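Hexokinase (PDB 1BDG) catalyses the ATP-dependent phosphorylation of glucose, and probably of mannose and fructose, to the hexose 6-phosphate, the first step of glycolysis. Local coordinates at residues F141-P146 with H172-L177; C261-T264 with M270-D273; E332-P335 with N341-Y344. All blocks are in the same frame, centred on the assembly; numbering follows the deposited sequence.

Contact 1 (F141-P146 with H172-L177); sequences FTFSFP and HNVAEL. With GLC (alpha-D-glucopyranose), chain B.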
loop_
_atom_site.group_PDB
_atom_site.type_symbol
_atom_site.label_atom_id
_atom_site.label_comp_id
_atom_site.label_asym_id
_atom_site.label_seq_id
_atom_site.Cartn_x
_atom_site.Cartn_y
_atom_site.Cartn_z
ATOM N N PHE A 141 15.205 0.237 8.591
ATOM C CA PHE A 141 13.993 1.037 8.723
ATOM C C PHE A 141 13.073 0.948 7.497
ATOM O O PHE A 141 13.388 1.479 6.430
ATOM C CB PHE A 141 14.390 2.492 8.988
ATOM C CG PHE A 141 13.277 3.371 9.504
ATOM C CD1 PHE A 141 12.154 2.837 10.133
ATOM C CD2 PHE A 141 13.377 4.758 9.389
ATOM C CE1 PHE A 141 11.157 3.680 10.634
ATOM C CE2 PHE A 141 12.392 5.597 9.883
ATOM C CZ PHE A 141 11.286 5.064 10.504
ATOM N N THR A 142 11.961 0.230 7.633
ATOM C CA THR A 142 10.985 0.123 6.555
ATOM C C THR A 142 10.086 1.329 6.715
ATOM O O THR A 142 9.176 1.313 7.543
ATOM C CB THR A 142 10.141 -1.136 6.710
ATOM O OG1 THR A 142 10.947 -2.274 6.408
ATOM C CG2 THR A 142 8.939 -1.107 5.797
ATOM N N PHE A 143 10.399 2.399 5.992
ATOM C CA PHE A 143 9.622 3.637 6.058
ATOM C C PHE A 143 8.719 3.663 4.826
ATOM O O PHE A 143 9.160 4.015 3.732
ATOM C CB PHE A 143 10.567 4.834 6.057
ATOM C CG PHE A 143 9.907 6.135 6.405
ATOM C CD1 PHE A 143 9.093 6.243 7.536
ATOM C CD2 PHE A 143 10.143 7.274 5.638
ATOM C CE1 PHE A 143 8.531 7.471 7.900
ATOM C CE2 PHE A 143 9.593 8.498 5.987
ATOM C CZ PHE A 143 8.783 8.600 7.127
ATOM N N SER A 144 7.460 3.280 5.007
ATOM C CA SER A 144 6.493 3.208 3.918
ATOM C C SER A 144 6.127 4.535 3.268
ATOM O O SER A 144 4.933 4.828 3.121
ATOM C CB SER A 144 5.201 2.565 4.419
ATOM O OG SER A 144 5.466 1.447 5.234
ATOM N N PHE A 145 7.096 5.330 2.831
ATOM C CA PHE A 145 6.743 6.596 2.203
ATOM C C PHE A 145 7.727 6.945 1.101
ATOM O O PHE A 145 8.822 6.385 1.048
ATOM C CB PHE A 145 6.669 7.719 3.254
ATOM C CG PHE A 145 5.540 7.557 4.239
ATOM C CD1 PHE A 145 4.239 7.878 3.885
ATOM C CD2 PHE A 145 5.772 7.025 5.500
ATOM C CE1 PHE A 145 3.197 7.664 4.770
ATOM C CE2 PHE A 145 4.731 6.812 6.382
ATOM C CZ PHE A 145 3.450 7.129 6.016
ATOM N N PRO A 146 7.337 7.848 0.184
ATOM C CA PRO A 146 8.226 8.243 -0.910
ATOM C C PRO A 146 9.384 9.028 -0.344
ATOM O O PRO A 146 9.181 10.012 0.365
ATOM C CB PRO A 146 7.334 9.138 -1.762
ATOM C CG PRO A 146 6.457 9.779 -0.755
ATOM C CD PRO A 146 6.082 8.618 0.130
ATOM N N HIS A 172 13.134 16.505 5.235
ATOM C CA HIS A 172 14.228 16.141 6.140
ATOM C C HIS A 172 14.730 14.719 5.892
ATOM O O HIS A 172 14.041 13.890 5.264
ATOM C CB HIS A 172 13.769 16.231 7.602
ATOM C CG HIS A 172 13.419 17.618 8.041
ATOM N ND1 HIS A 172 12.117 18.071 8.115
ATOM C CD2 HIS A 172 14.200 18.657 8.422
ATOM C CE1 HIS A 172 12.110 19.327 8.522
ATOM N NE2 HIS A 172 13.361 19.706 8.716
ATOM N N ASN A 173 15.922 14.421 6.409
ATOM C CA ASN A 173 16.465 13.079 6.265
ATOM C C ASN A 173 15.913 12.264 7.431
ATOM O O ASN A 173 16.329 12.437 8.581
ATOM C CB ASN A 173 17.988 13.085 6.287
ATOM C CG ASN A 173 18.589 11.678 6.257
ATOM O OD1 ASN A 173 17.878 10.672 6.202
ATOM N ND2 ASN A 173 19.918 11.605 6.290
ATOM N N VAL A 174 14.942 11.413 7.136
ATOM C CA VAL A 174 14.333 10.556 8.145
ATOM C C VAL A 174 15.319 9.679 8.944
ATOM O O VAL A 174 15.146 9.499 10.152
ATOM C CB VAL A 174 13.269 9.658 7.492
ATOM C CG1 VAL A 174 12.855 8.546 8.440
ATOM C CG2 VAL A 174 12.075 10.496 7.076
ATOM N N ALA A 175 16.339 9.130 8.285
ATOM C CA ALA A 175 17.311 8.274 8.969
ATOM C C ALA A 175 18.004 9.022 10.095
ATOM O O ALA A 175 18.312 8.458 11.148
ATOM C CB ALA A 175 18.330 7.760 7.999
ATOM N N GLU A 176 18.243 10.308 9.878
ATOM C CA GLU A 176 18.919 11.101 10.888
ATOM C C GLU A 176 17.940 11.441 11.994
ATOM O O GLU A 176 18.296 11.452 13.172
ATOM C CB GLU A 176 19.541 12.362 10.282
ATOM C CG GLU A 176 20.478 13.087 11.240
ATOM C CD GLU A 176 21.335 14.153 10.550
ATOM O OE1 GLU A 176 20.918 14.652 9.463
ATOM O OE2 GLU A 176 22.433 14.479 11.104
ATOM N N LEU A 177 16.689 11.672 11.624
ATOM C CA LEU A 177 15.680 11.972 12.628
ATOM C C LEU A 177 15.666 10.800 13.613
ATOM O O LEU A 177 15.956 10.986 14.792
ATOM C CB LEU A 177 14.301 12.183 11.986
ATOM C CG LEU A 177 14.033 13.544 11.335
ATOM C CD1 LEU A 177 12.618 13.616 10.801
ATOM C CD2 LEU A 177 14.234 14.635 12.357
HETATM C C1 GLC B . 1.631 4.549 0.301
HETATM C C2 GLC B . 3.056 5.085 0.431
HETATM C C3 GLC B . 4.021 4.144 -0.254
HETATM C C4 GLC B . 3.863 2.746 0.319
HETATM C C5 GLC B . 2.428 2.297 0.156
HETATM C C6 GLC B . 2.180 0.930 0.765
HETATM O O1 GLC B . 1.339 4.423 -1.050
HETATM O O2 GLC B . 3.164 6.374 -0.169
HETATM O O3 GLC B . 5.357 4.585 -0.063
HETATM O O4 GLC B . 4.731 1.857 -0.342
HETATM O O5 GLC B . 1.568 3.218 0.830
HETATM O O6 GLC B . 1.899 1.024 2.145
#

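Contact 2 (C261-T264 with M270-D273); sequences CWRT and MDID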
loop_
_atom_site.group_PDB
_atom_site.type_symbol
_atom_site.label_atom_id
_atom_site.label_comp_id
_atom_site.label_asym_id
_atom_site.label_seq_id
_atom_site.Cartn_x
_atom_site.Cartn_y
_atom_site.Cartn_z
ATOM N N CYS A 261 -10.681 10.099 -16.960
ATOM C CA CYS A 261 -11.854 9.592 -17.649
ATOM C C CYS A 261 -12.520 8.498 -16.836
ATOM O O CYS A 261 -13.717 8.232 -16.978
ATOM C CB CYS A 261 -11.441 9.009 -18.988
ATOM S SG CYS A 261 -10.751 10.211 -20.061
ATOM N N TRP A 262 -11.728 7.879 -15.974
ATOM C CA TRP A 262 -12.176 6.769 -15.166
ATOM C C TRP A 262 -12.532 7.115 -13.727
ATOM O O TRP A 262 -13.122 6.304 -13.019
ATOM C CB TRP A 262 -11.123 5.675 -15.252
ATOM C CG TRP A 262 -10.844 5.317 -16.695
ATOM C CD1 TRP A 262 -11.623 4.564 -17.504
ATOM C CD2 TRP A 262 -9.717 5.715 -17.483
ATOM N NE1 TRP A 262 -11.062 4.456 -18.743
ATOM C CE2 TRP A 262 -9.890 5.156 -18.763
ATOM C CE3 TRP A 262 -8.579 6.495 -17.240
ATOM C CZ2 TRP A 262 -8.977 5.351 -19.794
ATOM C CZ3 TRP A 262 -7.670 6.691 -18.267
ATOM C CH2 TRP A 262 -7.881 6.118 -19.530
ATOM N N ARG A 263 -12.169 8.308 -13.288
ATOM C CA ARG A 263 -12.500 8.737 -11.939
ATOM C C ARG A 263 -13.938 9.259 -11.918
ATOM O O ARG A 263 -14.342 10.014 -12.804
ATOM C CB ARG A 263 -11.512 9.792 -11.457
ATOM C CG ARG A 263 -10.111 9.237 -11.346
ATOM C CD ARG A 263 -9.096 10.264 -10.880
ATOM N NE ARG A 263 -9.399 10.746 -9.542
ATOM C CZ ARG A 263 -9.910 11.944 -9.265
ATOM N NH1 ARG A 263 -10.184 12.823 -10.239
ATOM N NH2 ARG A 263 -10.169 12.248 -7.999
ATOM N N THR A 264 -14.717 8.783 -10.944
ATOM C CA THR A 264 -16.120 9.165 -10.771
ATOM C C THR A 264 -16.260 10.264 -9.719
ATOM O O THR A 264 -15.271 10.669 -9.097
ATOM C CB THR A 264 -16.964 7.956 -10.337
ATOM O OG1 THR A 264 -16.593 7.564 -9.012
ATOM C CG2 THR A 264 -16.747 6.783 -11.278
ATOM N N MET A 270 -14.542 11.990 -2.312
ATOM C CA MET A 270 -13.826 11.179 -1.323
ATOM C C MET A 270 -12.448 11.839 -1.230
ATOM O O MET A 270 -11.956 12.151 -0.152
ATOM C CB MET A 270 -13.692 9.737 -1.843
ATOM C CG MET A 270 -13.180 8.665 -0.875
ATOM S SD MET A 270 -11.402 8.591 -0.641
ATOM C CE MET A 270 -10.894 8.199 -2.203
ATOM N N ASP A 271 -11.866 12.102 -2.392
ATOM C CA ASP A 271 -10.564 12.754 -2.497
ATOM C C ASP A 271 -10.593 14.182 -1.889
ATOM O O ASP A 271 -9.803 14.510 -1.001
ATOM C CB ASP A 271 -10.146 12.781 -3.975
ATOM C CG ASP A 271 -8.840 13.481 -4.194
ATOM O OD1 ASP A 271 -7.886 13.182 -3.454
ATOM O OD2 ASP A 271 -8.775 14.345 -5.095
ATOM N N ILE A 272 -11.520 15.012 -2.348
ATOM C CA ILE A 272 -11.664 16.374 -1.840
ATOM C C ILE A 272 -11.623 16.434 -0.292
ATOM O O ILE A 272 -10.957 17.291 0.290
ATOM C CB ILE A 272 -13.029 16.996 -2.340
ATOM C CG1 ILE A 272 -12.950 17.422 -3.803
ATOM C CG2 ILE A 272 -13.443 18.185 -1.503
ATOM C CD1 ILE A 272 -14.317 17.783 -4.389
ATOM N N ASP A 273 -12.301 15.485 0.349
ATOM C CA ASP A 273 -12.450 15.421 1.804
ATOM C C ASP A 273 -11.362 14.624 2.529
ATOM O O ASP A 273 -11.407 14.474 3.763
ATOM C CB ASP A 273 -13.868 14.884 2.108
ATOM C CG ASP A 273 -14.220 14.854 3.602
ATOM O OD1 ASP A 273 -13.998 15.850 4.344
ATOM O OD2 ASP A 273 -14.778 13.813 4.030
#

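Contact 3 (E332-P335 with N341-Y344); sequences ERDP and NTHY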
loop_
_atom_site.group_PDB
_atom_site.type_symbol
_atom_site.label_atom_id
_atom_site.label_comp_id
_atom_site.label_asym_id
_atom_site.label_seq_id
_atom_site.Cartn_x
_atom_site.Cartn_y
_atom_site.Cartn_z
ATOM N N GLU A 332 -18.705 -9.324 1.225
ATOM C CA GLU A 332 -18.338 -10.052 0.005
ATOM C C GLU A 332 -18.662 -11.552 -0.060
ATOM O O GLU A 332 -18.738 -12.118 -1.160
ATOM C CB GLU A 332 -16.858 -9.838 -0.302
ATOM C CG GLU A 332 -16.602 -8.698 -1.266
ATOM C CD GLU A 332 -17.096 -9.015 -2.673
ATOM O OE1 GLU A 332 -16.611 -10.014 -3.260
ATOM O OE2 GLU A 332 -17.980 -8.292 -3.189
ATOM N N ARG A 333 -18.874 -12.180 1.101
ATOM C CA ARG A 333 -19.207 -13.613 1.182
ATOM C C ARG A 333 -20.709 -13.883 0.986
ATOM O O ARG A 333 -21.174 -15.015 1.159
ATOM C CB ARG A 333 -18.780 -14.183 2.543
ATOM C CG ARG A 333 -17.364 -13.802 2.965
ATOM C CD ARG A 333 -17.084 -14.132 4.430
ATOM N NE ARG A 333 -15.830 -13.522 4.883
ATOM C CZ ARG A 333 -14.622 -13.871 4.441
ATOM N NH1 ARG A 333 -14.491 -14.850 3.552
ATOM N NH2 ARG A 333 -13.541 -13.263 4.899
ATOM N N ASP A 334 -21.464 -12.856 0.611
ATOM C CA ASP A 334 -22.905 -13.004 0.423
ATOM C C ASP A 334 -23.372 -13.581 -0.920
ATOM O O ASP A 334 -23.058 -13.043 -1.992
ATOM C CB ASP A 334 -23.614 -11.659 0.665
ATOM C CG ASP A 334 -24.097 -11.491 2.102
ATOM O OD1 ASP A 334 -24.331 -12.519 2.796
ATOM O OD2 ASP A 334 -24.273 -10.324 2.523
ATOM N N PRO A 335 -24.139 -14.683 -0.881
ATOM C CA PRO A 335 -24.647 -15.298 -2.109
ATOM C C PRO A 335 -25.757 -14.388 -2.658
ATOM O O PRO A 335 -26.016 -13.311 -2.107
ATOM C CB PRO A 335 -25.246 -16.632 -1.608
ATOM C CG PRO A 335 -24.495 -16.925 -0.360
ATOM C CD PRO A 335 -24.423 -15.542 0.278
ATOM N N ASN A 341 -24.499 -10.906 5.804
ATOM C CA ASN A 341 -23.361 -10.101 6.236
ATOM C C ASN A 341 -23.580 -8.618 5.981
ATOM O O ASN A 341 -23.123 -7.782 6.768
ATOM C CB ASN A 341 -22.084 -10.563 5.550
ATOM C CG ASN A 341 -21.546 -11.853 6.131
ATOM O OD1 ASN A 341 -21.488 -12.877 5.443
ATOM N ND2 ASN A 341 -21.148 -11.814 7.397
ATOM N N THR A 342 -24.266 -8.296 4.882
ATOM C CA THR A 342 -24.557 -6.909 4.536
ATOM C C THR A 342 -25.500 -6.390 5.595
ATOM O O THR A 342 -25.201 -5.415 6.282
ATOM C CB THR A 342 -25.244 -6.792 3.168
ATOM O OG1 THR A 342 -24.425 -7.406 2.171
ATOM C CG2 THR A 342 -25.464 -5.339 2.794
ATOM N N HIS A 343 -26.600 -7.113 5.771
ATOM C CA HIS A 343 -27.623 -6.778 6.755
ATOM C C HIS A 343 -27.038 -6.496 8.139
ATOM O O HIS A 343 -27.260 -5.429 8.718
ATOM C CB HIS A 343 -28.644 -7.908 6.845
ATOM C CG HIS A 343 -29.811 -7.595 7.720
ATOM N ND1 HIS A 343 -30.850 -6.782 7.314
ATOM C CD2 HIS A 343 -30.100 -7.974 8.984
ATOM C CE1 HIS A 343 -31.727 -6.674 8.296
ATOM N NE2 HIS A 343 -31.294 -7.387 9.321
ATOM N N TYR A 344 -26.284 -7.448 8.663
ATOM C CA TYR A 344 -25.673 -7.277 9.964
ATOM C C TYR A 344 -24.828 -6.009 9.994
ATOM O O TYR A 344 -24.794 -5.318 11.007
ATOM C CB TYR A 344 -24.815 -8.502 10.322
ATOM C CG TYR A 344 -23.781 -8.263 11.420
ATOM C CD1 TYR A 344 -22.527 -7.708 11.121
ATOM C CD2 TYR A 344 -24.045 -8.602 12.749
ATOM C CE1 TYR A 344 -21.571 -7.497 12.111
ATOM C CE2 TYR A 344 -23.087 -8.393 13.751
ATOM C CZ TYR A 344 -21.856 -7.840 13.421
ATOM O OH TYR A 344 -20.913 -7.620 14.404
#

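Contact 1 (F141-P146 with H172-L177)
Phe141, Phe143 and Val174 make this buried contact entirely through apolar atoms. The two rings stand two residues apart on one face of strand 137-143, and nearly identical first torsions (CG anti to the backbone N, chi1 -165° and -168°) send both toward the first turn of helix 174-183. Val174 meets them in different ways. Its CG1 lies over the face of Phe143, 4.1 Å from the ring centroid and 10° off the normal, which is CH-pi geometry; the same methyl sits at the edge of Phe141, 3.3 Å from CE2. The other methyl, CG2, reaches the rim of Phe143, 3.4 Å from its CE2. Phe145 CD2 lies against the opposite face of Phe143, offset toward its rim, so that this ring lies between the helix and a residue of the sugar pocket.

No hydrogen bond crosses between the two segments. Asn173 is the N-cap of the helix: its OD1 accepts from Ala175 N at 3.0 Å, a weak bond, and also from an outside partner, Ala155 N. On the strand side, Phe143 O accepts from Phe145 N, making Ser144 the centre of an inverse gamma turn.

That turn carries the chain into the substrate site, where Ser144 O lies 3.2 Å from O3 of the bound glucose. Ser144 OG is hydrogen-bonded to Asp197, which is itself hydrogen-bonded to the glucose.

Around the apolar cluster, strand 137-143 is flanked in its sheet by strands 68-75 and 189-195, helix 112-129 contributes Phe116 against Phe141 and Val174, and Leu157 of strand 154-157 touches Phe143 and Val174.

Contact 2 (C261-T264 with M270-D273)
Arg263, just before the N-cap of helix 265-272, reaches Asp271 on that helix, about two turns further along, in the predicted large subdomain. Thr264 is that N-cap: its OG1 accepts a weak bond from Phe266 N, while Asp267 OD2 accepts from its backbone N.

The arginine chain starts out with CG beside the backbone N, runs straight through chi2, and then bends at chi3 (63°), which turns the guanidinium toward the helix. Asp271 places CG anti to its own backbone N (chi1 178°), and its CB points toward the loop. The outcome is a long salt bridge, Arg263 NH2 to Asp271 OD2 at 3.8 Å. Guanidinium and carboxylate planes are 86° apart, so the two groups cannot form the coplanar, two-pronged pairing, and the attraction is probably mainly electrostatic.

Each charge has further partners. Arg263 NH1 makes a long, weak ion pair with Asp260, and the arginine side chain touches Met285. Asp271 is gripped more firmly through its other oxygen, OD1, which accepts from Gly278 N and forms a long, weak ion pair with Lys284. Its side chain is about 9 Å from that of the substrate-binding Glu283. Besides OD2, Arg263 NH2 approaches the aspartate at CB, 4.1 Å away.

Contact 3 (E332-P335 with N341-Y344)
A first torsion of -93° in Asp334, away from the usual staggered values, presents the carboxylate to the opening turn of helix 340-349. In Thr342, chi1 of -57° sets OG1 beside the backbone N, and the two together bond Asp334 OD2. Thr342 OG1 bonds it at 2.9 Å, nearly in line with the C-O bond, and Thr342 N at 3.1 Å on the syn side, slightly out of the carboxylate plane. The other oxygen, OD1, takes a weak bond from Asn341 N at 3.4 Å and another weak one from Tyr340 N.

The carboxylate thus gathers backbone N-H groups of the first three helical residues, doing the work of an N-terminal cap from the preceding loop. Although Asp334 is buried, these N-H groups and the helix N terminus would probably favour its charged form. Alongside, Asn341 rests its CB 3.7 Å from Asp334 OD2, while its OD1 lies 4.2 Å from Arg333 CB; carboxylate and amide planes are 39° apart. Arg333 also lies beside Thr329, which probably binds ATP, as in related enzymes.

Long helix 357-389 backs the contact: Arg364 donates to Asp334 O and forms a salt bridge with Glu332, and Asn360 and Val363 touch Thr342. From helix 327-331, Val331 touches Thr342 and Asp330 touches Asn341.

From the N terminus the three contacts follow one another in series, none enclosing or crossing another. Contact 1 closes a 25-residue excursion containing strands 147-150 and 154-157, and joins the central sheet of the predicted small subdomain to helix 174-183. The other two lie in the predicted large subdomain and span five residues each. Contact 2 ties the residue ahead of the N-cap of helix 265-272 to one about two turns on, whereas contact 3 closes the loop between helices 327-331 and 340-349. Contacts 1 and 3 lie on opposite sides of the chain's centre, their centres 41 Å apart; contacts 2 and 3 come no nearer than about 17 Å between nearest atoms.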